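Local coordinates for protein DNA-entry nuclease inhibitor (Bacillus subtilis subsp. subtilis, PDB 4MQD) that inhibits the DNA-entry nuclease NucA and takes part in the competence of Bacillus subtilis cells to be transformed, at residues G89-S94 / R99-L104; P30-T35 / G42-D47. All blocks are in the same frame, centred on the assembly; numbering follows the deposited sequence. Where two conformers were deposited one is given.

Contact 1 of 2, residues G89-S94 / R99-L104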
ATOM      1  N   GLY A  89     -18.491 -19.551  -5.596  1.00 48.02           N
ATOM      2  CA  GLY A  89     -18.992 -18.646  -4.557  1.00 42.87           C
ATOM      3  C   GLY A  89     -18.382 -18.901  -3.188  1.00 37.86           C
ATOM      4  O   GLY A  89     -18.062 -20.040  -2.844  1.00 34.78           O
ATOM      5  N   ILE A  90     -18.221 -17.833  -2.409  1.00 34.42           N
ATOM      6  CA  ILE A  90     -17.733 -17.922  -1.032  1.00 31.88           C
ATOM      7  C   ILE A  90     -18.530 -17.000  -0.115  1.00 29.73           C
ATOM      8  O   ILE A  90     -19.282 -16.148  -0.586  1.00 27.76           O
ATOM      9  CB  ILE A  90     -16.243 -17.540  -0.921  1.00 33.55           C
ATOM     10  CG1 ILE A  90     -16.007 -16.113  -1.432  1.00 33.92           C
ATOM     11  CG2 ILE A  90     -15.382 -18.530  -1.689  1.00 34.25           C
ATOM     12  CD1 ILE A  90     -14.675 -15.528  -1.019  1.00 34.55           C
ATOM     13  N   HIS A  91     -18.356 -17.180   1.191  1.00 28.10           N
ATOM     14  CA  HIS A  91     -18.930 -16.276   2.186  1.00 27.03           C
ATOM     15  C   HIS A  91     -17.842 -15.712   3.084  1.00 25.98           C
ATOM     16  O   HIS A  91     -16.785 -16.318   3.252  1.00 24.98           O
ATOM     17  CB  HIS A  91     -19.953 -16.998   3.063  1.00 27.66           C
ATOM     18  CG  HIS A  91     -21.153 -17.495   2.320  1.00 29.38           C
ATOM     19  ND1 HIS A  91     -21.996 -16.660   1.620  1.00 29.74           N
ATOM     20  CD2 HIS A  91     -21.662 -18.742   2.189  1.00 30.42           C
ATOM     21  CE1 HIS A  91     -22.967 -17.374   1.077  1.00 30.60           C
ATOM     22  NE2 HIS A  91     -22.787 -18.640   1.408  1.00 30.93           N
ATOM     23  N   ILE A  92     -18.112 -14.541   3.651  1.00 26.14           N
ATOM     24  CA  ILE A  92     -17.287 -13.977   4.713  1.00 25.30           C
ATOM     25  C   ILE A  92     -18.216 -13.575   5.848  1.00 24.74           C
ATOM     26  O   ILE A  92     -19.269 -12.979   5.613  1.00 24.36           O
ATOM     27  CB  ILE A  92     -16.464 -12.764   4.236  1.00 24.88           C
ATOM     28  CG1 ILE A  92     -15.555 -13.176   3.070  1.00 25.22           C
ATOM     29  CG2 ILE A  92     -15.653 -12.191   5.392  1.00 25.00           C
ATOM     30  CD1 ILE A  92     -14.657 -12.073   2.549  1.00 25.75           C
ATOM     31  N   GLU A  93     -17.832 -13.914   7.075  1.00 24.30           N
ATOM     32  CA  GLU A  93     -18.702 -13.714   8.225  1.00 24.82           C
ATOM     33  C   GLU A  93     -17.923 -13.770   9.536  1.00 25.33           C
ATOM     34  O   GLU A  93     -16.949 -14.515   9.661  1.00 26.28           O
ATOM     35  CB  GLU A  93     -19.802 -14.786   8.233  1.00 25.04           C
ATOM     36  CG  GLU A  93     -20.957 -14.491   9.179  1.00 25.01           C
ATOM     37  CD  GLU A  93     -22.049 -15.544   9.144  1.00 24.08           C
ATOM     38  OE1 GLU A  93     -22.118 -16.323   8.169  1.00 24.40           O
ATOM     39  OE2 GLU A  93     -22.848 -15.588  10.103  1.00 24.19           O
ATOM     40  N   SER A  94     -18.351 -12.959  10.500  1.00 26.16           N
ATOM     41  CA  SER A  94     -17.867 -13.052  11.871  1.00 28.11           C
ATOM     42  C   SER A  94     -18.985 -13.665  12.708  1.00 30.42           C
ATOM     43  O   SER A  94     -20.051 -13.983  12.187  1.00 33.65           O
ATOM     44  CB  SER A  94     -17.479 -11.672  12.407  1.00 26.64           C
ATOM     45  OG  SER A  94     -16.816 -11.779  13.655  1.00 24.65           O
ATOM     46  N   ARG A  99     -24.004 -12.159   6.937  1.00 25.90           N
ATOM     47  CA  ARG A  99     -23.261 -13.045   6.050  1.00 25.21           C
ATOM     48  C   ARG A  99     -22.992 -12.331   4.730  1.00 26.28           C
ATOM     49  O   ARG A  99     -23.923 -11.974   4.010  1.00 27.35           O
ATOM     50  CB  ARG A  99     -24.029 -14.343   5.800  1.00 25.03           C
ATOM     51  CG  ARG A  99     -23.322 -15.292   4.842  1.00 25.73           C
ATOM     52  CD  ARG A  99     -24.021 -16.636   4.737  1.00 26.52           C
ATOM     53  NE  ARG A  99     -23.667 -17.533   5.837  1.00 27.09           N
ATOM     54  CZ  ARG A  99     -23.897 -18.845   5.846  1.00 27.60           C
ATOM     55  NH1 ARG A  99     -24.485 -19.439   4.812  1.00 28.20           N
ATOM     56  NH2 ARG A  99     -23.533 -19.574   6.896  1.00 28.23           N
ATOM     57  N   LEU A 100     -21.716 -12.117   4.426  1.00 26.01           N
ATOM     58  CA  LEU A 100     -21.318 -11.538   3.148  1.00 25.54           C
ATOM     59  C   LEU A 100     -21.160 -12.654   2.123  1.00 26.89           C
ATOM     60  O   LEU A 100     -20.852 -13.792   2.482  1.00 27.13           O
ATOM     61  CB  LEU A 100     -20.005 -10.767   3.289  1.00 24.66           C
ATOM     62  CG  LEU A 100     -19.950  -9.723   4.408  1.00 24.27           C
ATOM     63  CD1 LEU A 100     -18.601  -9.023   4.403  1.00 24.98           C
ATOM     64  CD2 LEU A 100     -21.076  -8.710   4.276  1.00 23.54           C
ATOM     65  N   SER A 101     -21.381 -12.322   0.854  1.00 27.44           N
ATOM     66  CA  SER A 101     -21.231 -13.278  -0.239  1.00 28.98           C
ATOM     67  C   SER A 101     -20.455 -12.655  -1.388  1.00 29.41           C
ATOM     68  O   SER A 101     -20.636 -11.479  -1.702  1.00 29.26           O
ATOM     69  CB  SER A 101     -22.599 -13.744  -0.730  1.00 30.69           C
ATOM     70  OG  SER A 101     -23.301 -14.405   0.305  1.00 32.64           O
ATOM     71  N   PHE A 102     -19.587 -13.452  -2.006  1.00 29.76           N
ATOM     72  CA  PHE A 102     -18.759 -12.994  -3.117  1.00 30.68           C
ATOM     73  C   PHE A 102     -18.705 -14.071  -4.193  1.00 32.13           C
ATOM     74  O   PHE A 102     -18.360 -15.221  -3.912  1.00 31.12           O
ATOM     75  CB  PHE A 102     -17.349 -12.663  -2.625  1.00 29.10           C
ATOM     76  CG  PHE A 102     -17.319 -11.635  -1.526  1.00 28.02           C
ATOM     77  CD1 PHE A 102     -17.389 -12.019  -0.193  1.00 27.80           C
ATOM     78  CD2 PHE A 102     -17.233 -10.284  -1.827  1.00 26.91           C
ATOM     79  CE1 PHE A 102     -17.368 -11.072   0.818  1.00 27.35           C
ATOM     80  CE2 PHE A 102     -17.210  -9.334  -0.821  1.00 26.78           C
ATOM     81  CZ  PHE A 102     -17.277  -9.728   0.504  1.00 27.37           C
ATOM     82  N   ASP A 103     -19.060 -13.690  -5.418  1.00 37.00           N
ATOM     83  CA  ASP A 103     -19.080 -14.611  -6.550  1.00 41.56           C
ATOM     84  C   ASP A 103     -17.656 -14.886  -7.042  1.00 41.91           C
ATOM     85  O   ASP A 103     -17.174 -14.254  -7.983  1.00 41.39           O
ATOM     86  CB  ASP A 103     -19.947 -14.036  -7.679  1.00 47.55           C
ATOM     87  CG  ASP A 103     -20.147 -15.012  -8.825  1.00 52.92           C
ATOM     88  OD1 ASP A 103     -20.298 -16.225  -8.563  1.00 60.86           O
ATOM     89  OD2 ASP A 103     -20.164 -14.563  -9.991  1.00 60.38           O
ATOM     90  N   LEU A 104     -16.992 -15.830  -6.383  1.00 43.05           N
ATOM     91  CA  LEU A 104     -15.636 -16.236  -6.741  1.00 44.14           C
ATOM     92  C   LEU A 104     -15.696 -17.597  -7.437  1.00 46.59           C
ATOM     93  O   LEU A 104     -16.297 -18.531  -6.904  1.00 51.99           O
ATOM     94  CB  LEU A 104     -14.772 -16.319  -5.482  1.00 43.09           C
ATOM     95  CG  LEU A 104     -13.257 -16.423  -5.666  1.00 42.61           C
ATOM     96  CD1 LEU A 104     -12.694 -15.179  -6.338  1.00 42.78           C
ATOM     97  CD2 LEU A 104     -12.581 -16.648  -4.320  1.00 41.56           C
TER
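H91 and S101 face each other as a non-hydrogen-bonded pair in the antiparallel beta hairpin of strands 90-93 and 100-102; the axes of these short strands approach to 4.6 Å at an angle of 151°. On either side, I90 with F102 and I92 with L100 form the hydrogen-bonded pairs; the straightest of the backbone bonds runs from F102 N to I90 O.

From R99, CB passes OE1 of E93, and CG, anti to the backbone N, lies between that oxygen and H91 ND1. CD settles over one face of the H91 imidazole, a CH-pi contact 3.8 Å from the ring centroid. A bend at chi3 (-82°) turns NE back to E93 OE1, giving a 3.0 Å salt bridge in the guanidinium plane, although the carboxylate and guanidinium planes are 64° apart. At the tip, R99 NH1 ends 3.9 Å from H91 NE2 and NH2 3.8 Å from E93 OE1.

At the edge of the imidazole, ND1 donates to L100 O at 3.2 Å and, weakly, to S101 OG. L100 O also accepts I92 N, and the two donors reach it from opposite faces of its carbonyl plane. A leucine in place of H91 would probably leave S101 OG without its ring donor, L100 O with one bond fewer, and R99 CD without a flat face to lie on.

The face that carries I90, I92, L100 and F102 is apolar and packs toward F64 and W8, both of which meet the F102 ring. There I92 CD1 comes within 3.4 Å of F102 CE1, while I90 CD1 meets L104 CD2 at 4.1 Å.

Contact 2 of 2, residues P30-T35 / G42-D47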
ATOM      1  N   PRO A  30     -16.366 -23.932  11.778  1.00 39.87           N
ATOM      2  CA  PRO A  30     -16.253 -23.805  13.226  1.00 40.61           C
ATOM      3  C   PRO A  30     -15.440 -22.576  13.629  1.00 42.21           C
ATOM      4  O   PRO A  30     -14.877 -21.890  12.767  1.00 40.59           O
ATOM      5  CB  PRO A  30     -15.506 -25.077  13.619  1.00 42.18           C
ATOM      6  CG  PRO A  30     -14.621 -25.343  12.450  1.00 41.26           C
ATOM      7  CD  PRO A  30     -15.396 -24.903  11.238  1.00 40.69           C
ATOM      8  N   VAL A  31     -15.387 -22.306  14.931  1.00 42.53           N
ATOM      9  CA  VAL A  31     -14.541 -21.246  15.472  1.00 41.47           C
ATOM     10  C   VAL A  31     -13.157 -21.843  15.728  1.00 40.23           C
ATOM     11  O   VAL A  31     -13.040 -22.942  16.275  1.00 37.46           O
ATOM     12  CB  VAL A  31     -15.131 -20.649  16.768  1.00 41.01           C
ATOM     13  CG1 VAL A  31     -14.276 -19.495  17.273  1.00 40.31           C
ATOM     14  CG2 VAL A  31     -16.561 -20.181  16.527  1.00 41.61           C
HETATM   15  N   MSE A  32     -12.116 -21.118  15.332  1.00 42.59           N
HETATM   16  CA  MSE A  32     -10.754 -21.658  15.323  1.00 44.98           C
HETATM   17  C   MSE A  32     -10.076 -21.477  16.651  1.00 44.48           C
HETATM   18  O   MSE A  32     -10.427 -20.577  17.418  1.00 47.33           O
HETATM   19  CB  MSE A  32      -9.921 -20.949  14.262  1.00 44.61           C
HETATM   20  CG  MSE A  32     -10.528 -21.034  12.865  1.00 46.75           C
HETATM   21 SE   MSE A  32     -10.494 -22.873  12.165  1.00 53.52          SE
HETATM   22  CE  MSE A  32     -11.351 -22.492  10.430  1.00 52.63           C
ATOM     23  N   ASP A  33      -9.086 -22.328  16.926  1.00 44.78           N
ATOM     24  CA  ASP A  33      -8.307 -22.243  18.163  1.00 44.89           C
ATOM     25  C   ASP A  33      -7.229 -21.175  18.035  1.00 44.86           C
ATOM     26  O   ASP A  33      -6.152 -21.428  17.489  1.00 40.50           O
ATOM     27  CB  ASP A  33      -7.674 -23.598  18.505  1.00 47.73           C
ATOM     28  CG  ASP A  33      -6.942 -23.592  19.848  1.00 48.83           C
ATOM     29  OD1 ASP A  33      -7.142 -22.656  20.653  1.00 48.34           O
ATOM     30  OD2 ASP A  33      -6.168 -24.540  20.103  1.00 55.60           O
ATOM     31  N   TRP A  34      -7.524 -19.988  18.556  1.00 44.44           N
ATOM     32  CA  TRP A  34      -6.615 -18.848  18.452  1.00 43.25           C
ATOM     33  C   TRP A  34      -5.568 -18.835  19.564  1.00 43.61           C
ATOM     34  O   TRP A  34      -5.623 -18.023  20.491  1.00 39.06           O
ATOM     35  CB  TRP A  34      -7.408 -17.542  18.423  1.00 44.75           C
ATOM     36  CG  TRP A  34      -8.162 -17.379  17.149  1.00 45.56           C
ATOM     37  CD1 TRP A  34      -9.497 -17.577  16.952  1.00 47.07           C
ATOM     38  CD2 TRP A  34      -7.618 -17.011  15.880  1.00 45.16           C
ATOM     39  NE1 TRP A  34      -9.821 -17.341  15.637  1.00 45.31           N
ATOM     40  CE2 TRP A  34      -8.685 -16.990  14.958  1.00 43.86           C
ATOM     41  CE3 TRP A  34      -6.330 -16.685  15.433  1.00 44.21           C
ATOM     42  CZ2 TRP A  34      -8.506 -16.659  13.614  1.00 42.72           C
ATOM     43  CZ3 TRP A  34      -6.153 -16.357  14.097  1.00 42.88           C
ATOM     44  CH2 TRP A  34      -7.237 -16.345  13.204  1.00 42.22           C
ATOM     45  N   THR A  35      -4.609 -19.750  19.447  1.00 45.32           N
ATOM     46  CA  THR A  35      -3.465 -19.809  20.350  1.00 44.13           C
ATOM     47  C   THR A  35      -2.514 -18.662  20.031  1.00 45.57           C
ATOM     48  O   THR A  35      -2.695 -17.962  19.034  1.00 46.20           O
ATOM     49  CB  THR A  35      -2.696 -21.134  20.189  1.00 43.85           C
ATOM     50  OG1 THR A  35      -2.337 -21.313  18.814  1.00 42.89           O
ATOM     51  CG2 THR A  35      -3.544 -22.320  20.656  1.00 44.02           C
ATOM     52  N   GLY A  42      -1.696 -14.902  12.456  1.00 28.30           N
ATOM     53  CA  GLY A  42      -2.782 -14.028  12.015  1.00 27.07           C
ATOM     54  C   GLY A  42      -3.889 -14.748  11.268  1.00 27.34           C
ATOM     55  O   GLY A  42      -4.780 -14.109  10.704  1.00 26.75           O
ATOM     56  N   TYR A  43      -3.839 -16.077  11.253  1.00 27.62           N
ATOM     57  CA  TYR A  43      -4.888 -16.873  10.621  1.00 28.15           C
ATOM     58  C   TYR A  43      -4.974 -18.263  11.233  1.00 27.83           C
ATOM     59  O   TYR A  43      -4.080 -18.686  11.963  1.00 27.21           O
ATOM     60  CB  TYR A  43      -4.657 -16.985   9.111  1.00 28.81           C
ATOM     61  CG  TYR A  43      -3.540 -17.928   8.719  1.00 29.97           C
ATOM     62  CD1 TYR A  43      -2.209 -17.536   8.813  1.00 31.40           C
ATOM     63  CD2 TYR A  43      -3.815 -19.211   8.250  1.00 31.01           C
ATOM     64  CE1 TYR A  43      -1.183 -18.394   8.453  1.00 32.95           C
ATOM     65  CE2 TYR A  43      -2.795 -20.076   7.888  1.00 32.67           C
ATOM     66  CZ  TYR A  43      -1.481 -19.662   7.992  1.00 33.58           C
ATOM     67  OH  TYR A  43      -0.458 -20.513   7.635  1.00 37.66           O
ATOM     68  N   ALA A  44      -6.062 -18.957  10.921  1.00 28.93           N
ATOM     69  CA  ALA A  44      -6.241 -20.352  11.295  1.00 30.17           C
ATOM     70  C   ALA A  44      -7.151 -21.010  10.267  1.00 31.05           C
ATOM     71  O   ALA A  44      -8.260 -20.535  10.027  1.00 31.97           O
ATOM     72  CB  ALA A  44      -6.841 -20.454  12.686  1.00 31.88           C
ATOM     73  N   ALA A  45      -6.674 -22.092   9.656  1.00 32.60           N
ATOM     74  CA  ALA A  45      -7.392 -22.752   8.566  1.00 34.38           C
ATOM     75  C   ALA A  45      -7.924 -24.119   8.983  1.00 37.36           C
ATOM     76  O   ALA A  45      -7.379 -24.763   9.881  1.00 39.09           O
ATOM     77  CB  ALA A  45      -6.485 -22.892   7.354  1.00 33.98           C
ATOM     78  N   ALA A  46      -8.994 -24.549   8.318  1.00 38.60           N
ATOM     79  CA  ALA A  46      -9.572 -25.876   8.527  1.00 40.61           C
ATOM     80  C   ALA A  46     -10.538 -26.214   7.390  1.00 42.37           C
ATOM     81  O   ALA A  46     -11.374 -25.386   7.023  1.00 45.45           O
ATOM     82  CB  ALA A  46     -10.293 -25.940   9.866  1.00 40.56           C
ATOM     83  N   ASP A  47     -10.427 -27.435   6.865  0.50 42.03           N
ATOM     84  CA  ASP A  47     -11.257 -27.908   5.753  0.50 39.56           C
ATOM     85  C   ASP A  47     -11.120 -26.990   4.546  0.50 41.75           C
ATOM     86  O   ASP A  47     -10.056 -26.904   3.933  0.50 44.13           O
ATOM     87  CB  ASP A  47     -12.729 -28.018   6.170  0.50 37.30           C
ATOM     88  CG  ASP A  47     -13.604 -28.610   5.078  0.50 36.80           C
ATOM     89  OD1 ASP A  47     -13.066 -28.972   4.010  0.50 38.45           O
ATOM     90  OD2 ASP A  47     -14.831 -28.714   5.288  0.50 39.65           O
TER
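Strand 43-46 forms an outer edge of the antiparallel sheet within this chain, and the irregular segment 30-35, which leads into helix 36-41, folds back over one side of it. M32 and W34 carry the contact, meeting the methyl groups of A44 and A46, which point toward the loop.

M32, deposited as selenomethionine, runs along the strand. Its CB meets A44 CB at 3.5 Å, closer than usual van der Waals contact, and CG stays near the same methyl and A44 O. The chain bends at chi2 (-68°), which carries SE and CE along the strand to A46; CE ends 3.7 Å from A46 CB.

A44 CB sits over one face of the W34 six-membered ring, 4.2 Å from its centroid and 13° off the ring normal, a CH-pi contact. M32 CB lies over that same face; it stands 3.8 Å and A44 CB 4.1 Å above the ring plane, both offset toward the rim. The far end of the ring reaches the backbone, with W34 CH2 3.5 Å from Y43 CA and G42 C near the ring plane at the edge.

W34 is also the centre of an inverse gamma turn, and its NE1 bonds weakly to Q19 OE1; T35 follows as N-cap of helix 36-41, OG1 weakly bonded to A38 N.

With the M32 chain (a selenoether as deposited), alanine methyls, indole carbons and strand backbone doing the touching, and no polar bond between the segments, their direct contact rests on van der Waals and CH-pi forces, so the fit probably depends on packing more than on directional bonds.

Overall arrangement
Contacts 1 and 2 both involve the five-stranded antiparallel sheet, but at its two ends: 100-102 and 43-46 are its outermost strands within this chain, with 90-93, 19-24 and 49-53 between them. The centres of the two contacts lie about 17 Å apart and their nearest atoms about 8 Å, so they do not touch. Strand 19-24 provides a link, since F23 meets H91 and Q19 bonds both S94 OG and, weakly, W34 NE1. Contact 1, its centre about 9 Å from the chain centre, is the more buried; contact 2, its centre at about 13 Å, lies at the surface. The geometry identifies neither as the nuclease-binding site, and the second protein chain touches neither.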